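Local coordinates for protein alpha-galacturonidase (Bacillus subtilis, PDB 3FEF) that hydrolyses alpha-1,4-linked galacturonate oligomers, releasing alpha-D-galacturonate, with NAD(+) and manganese as cofactors, at residues I8-G13 / V36-L41. Numbering follows the deposited sequence.
Sequences IAYIGG and VALYDL
The first beta-alpha-beta unit of the Rossmann domain sets strand 6-11 beside strand 34-39 in parallel, with helix 18-28 making the crossover, and the loops that follow each strand stay in touch. The backbone ladder alternates: Ala37 N donates to Ile8 O, Tyr10 N to Ala37 O at 2.7 Å, and Tyr39 N to Tyr10 O. Where strand 6-11 ends, Tyr39 O takes two donors. Gly12 N reaches it at 2.8 Å, close to the direction of the carbonyl bond, while Gly13 N, also 2.8 Å away, comes from above the carbonyl plane, 46° out of it. That shared acceptor pins the type II turn from Tyr10 to Gly13. Gly12 sits at a positive phi of 103°, where a CB would be jammed against Ile11 O; a CB on Gly13 would collide with Leu38 CB and Tyr39 N.

On the face turned to helix 18-28, Leu38 CD2 lies 4.0 Å from Tyr10 CB and 3.8 Å from Gly13 O, bridging strand and turn. Cut back to an alanine, Leu38 would lose the CD2 methyl that touches both, and this is likely to open a gap between strand 6-11 and the turn. Tyr10 has CG anti to its own N (chi1 -160°), which carries the ring away from strand 34-39 to pack on Trp18, Ala19 and Leu22. On the other face, Ile11 CG2 meets the edge of the Tyr39 ring at CD2, 4.4 Å away, and Leu69 touches both side chains. Past the strand end, Asp40 OD2 approaches Gly12 C to 3.4 Å and accepts a hydrogen bond from Gly14 N; OD1 accepts one from Asp42 N. The glycine-rich turn after the first strand and the acidic residue just past the second are the hallmarks of a Rossmann dinucleotide-binding site, consistent with NAD(+) binding here.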
loop_
_atom_site.group_PDB
_atom_site.type_symbol
_atom_site.label_atom_id
_atom_site.label_comp_id
_atom_site.label_asym_id
_atom_site.label_seq_id
_atom_site.Cartn_x
_atom_site.Cartn_y
_atom_site.Cartn_z
ATOM N N ILE A 8 38.614 -3.056 3.329
ATOM C CA ILE A 8 37.843 -2.149 2.510
ATOM C C ILE A 8 38.226 -2.325 1.041
ATOM O O ILE A 8 39.405 -2.282 0.677
ATOM C CB ILE A 8 38.114 -0.706 2.934
ATOM C CG1 ILE A 8 37.675 -0.473 4.383
ATOM C CG2 ILE A 8 37.400 0.277 2.007
ATOM C CD1 ILE A 8 38.144 0.893 4.949
ATOM N N ALA A 9 37.235 -2.569 0.196
ATOM C CA ALA A 9 37.468 -2.571 -1.232
ATOM C C ALA A 9 37.100 -1.182 -1.729
ATOM O O ALA A 9 36.049 -0.646 -1.383
ATOM C CB ALA A 9 36.632 -3.619 -1.906
ATOM N N TYR A 10 37.975 -0.581 -2.518
ATOM C CA TYR A 10 37.704 0.750 -3.031
ATOM C C TYR A 10 37.635 0.744 -4.548
ATOM O O TYR A 10 38.662 0.601 -5.204
ATOM C CB TYR A 10 38.780 1.729 -2.594
ATOM C CG TYR A 10 38.284 3.134 -2.694
ATOM C CD1 TYR A 10 38.004 3.861 -1.561
ATOM C CD2 TYR A 10 38.012 3.706 -3.925
ATOM C CE1 TYR A 10 37.515 5.140 -1.640
ATOM C CE2 TYR A 10 37.524 4.986 -4.014
ATOM C CZ TYR A 10 37.271 5.694 -2.860
ATOM O OH TYR A 10 36.780 6.966 -2.928
ATOM N N ILE A 11 36.430 0.913 -5.094
ATOM C CA ILE A 11 36.222 0.972 -6.534
ATOM C C ILE A 11 36.234 2.423 -7.019
ATOM O O ILE A 11 35.380 3.237 -6.653
ATOM C CB ILE A 11 34.909 0.282 -6.934
ATOM C CG1 ILE A 11 34.893 -1.144 -6.400
ATOM C CG2 ILE A 11 34.742 0.311 -8.447
ATOM C CD1 ILE A 11 33.569 -1.840 -6.531
ATOM N N GLY A 12 37.231 2.737 -7.844
ATOM C CA GLY A 12 37.530 4.094 -8.244
ATOM C C GLY A 12 38.735 4.513 -7.430
ATOM O O GLY A 12 38.947 5.713 -7.168
ATOM N N GLY A 13 39.532 3.513 -7.039
ATOM C CA GLY A 13 40.686 3.711 -6.149
ATOM C C GLY A 13 41.811 4.616 -6.641
ATOM O O GLY A 13 42.810 4.827 -5.934
ATOM N N VAL A 36 43.135 -1.630 2.637
ATOM C CA VAL A 36 42.332 -1.050 1.587
ATOM C C VAL A 36 42.804 -1.563 0.232
ATOM O O VAL A 36 43.909 -1.244 -0.204
ATOM C CB VAL A 36 42.439 0.474 1.613
ATOM C CG1 VAL A 36 41.557 1.089 0.540
ATOM C CG2 VAL A 36 42.051 1.001 3.003
ATOM N N ALA A 37 41.974 -2.368 -0.426
ATOM C CA ALA A 37 42.253 -2.780 -1.796
ATOM C C ALA A 37 41.756 -1.691 -2.756
ATOM O O ALA A 37 40.543 -1.417 -2.821
ATOM C CB ALA A 37 41.573 -4.094 -2.096
ATOM N N LEU A 38 42.688 -1.069 -3.482
ATOM C CA LEU A 38 42.354 -0.023 -4.444
ATOM C C LEU A 38 42.178 -0.589 -5.856
ATOM O O LEU A 38 43.115 -1.131 -6.442
ATOM C CB LEU A 38 43.444 1.047 -4.456
ATOM C CG LEU A 38 43.752 1.815 -3.164
ATOM C CD1 LEU A 38 45.038 2.608 -3.307
ATOM C CD2 LEU A 38 42.615 2.752 -2.792
ATOM N N TYR A 39 40.982 -0.472 -6.415
ATOM C CA TYR A 39 40.782 -0.906 -7.792
ATOM C C TYR A 39 40.333 0.242 -8.681
ATOM O O TYR A 39 39.464 1.036 -8.305
ATOM C CB TYR A 39 39.774 -2.053 -7.880
ATOM C CG TYR A 39 39.440 -2.397 -9.305
ATOM C CD1 TYR A 39 40.256 -3.252 -10.042
ATOM C CD2 TYR A 39 38.326 -1.838 -9.932
ATOM C CE1 TYR A 39 39.967 -3.550 -11.356
ATOM C CE2 TYR A 39 38.024 -2.132 -11.257
ATOM C CZ TYR A 39 38.852 -2.995 -11.959
ATOM O OH TYR A 39 38.564 -3.305 -13.273
ATOM N N ASP A 40 40.914 0.312 -9.876
ATOM C CA ASP A 40 40.607 1.375 -10.820
ATOM C C ASP A 40 41.015 0.954 -12.226
ATOM O O ASP A 40 42.084 0.377 -12.419
ATOM C CB ASP A 40 41.338 2.660 -10.422
ATOM C CG ASP A 40 40.738 3.903 -11.074
ATOM O OD1 ASP A 40 40.583 3.909 -12.314
ATOM O OD2 ASP A 40 40.422 4.871 -10.342
ATOM N N LEU A 41 40.172 1.249 -13.207
ATOM C CA LEU A 41 40.499 0.944 -14.598
ATOM C C LEU A 41 41.876 1.513 -14.917
ATOM O O LEU A 41 42.661 0.898 -15.634
ATOM C CB LEU A 41 39.452 1.533 -15.544
ATOM C CG LEU A 41 38.036 0.959 -15.416
ATOM C CD1 LEU A 41 37.063 1.674 -16.362
ATOM C CD2 LEU A 41 38.052 -0.557 -15.682
#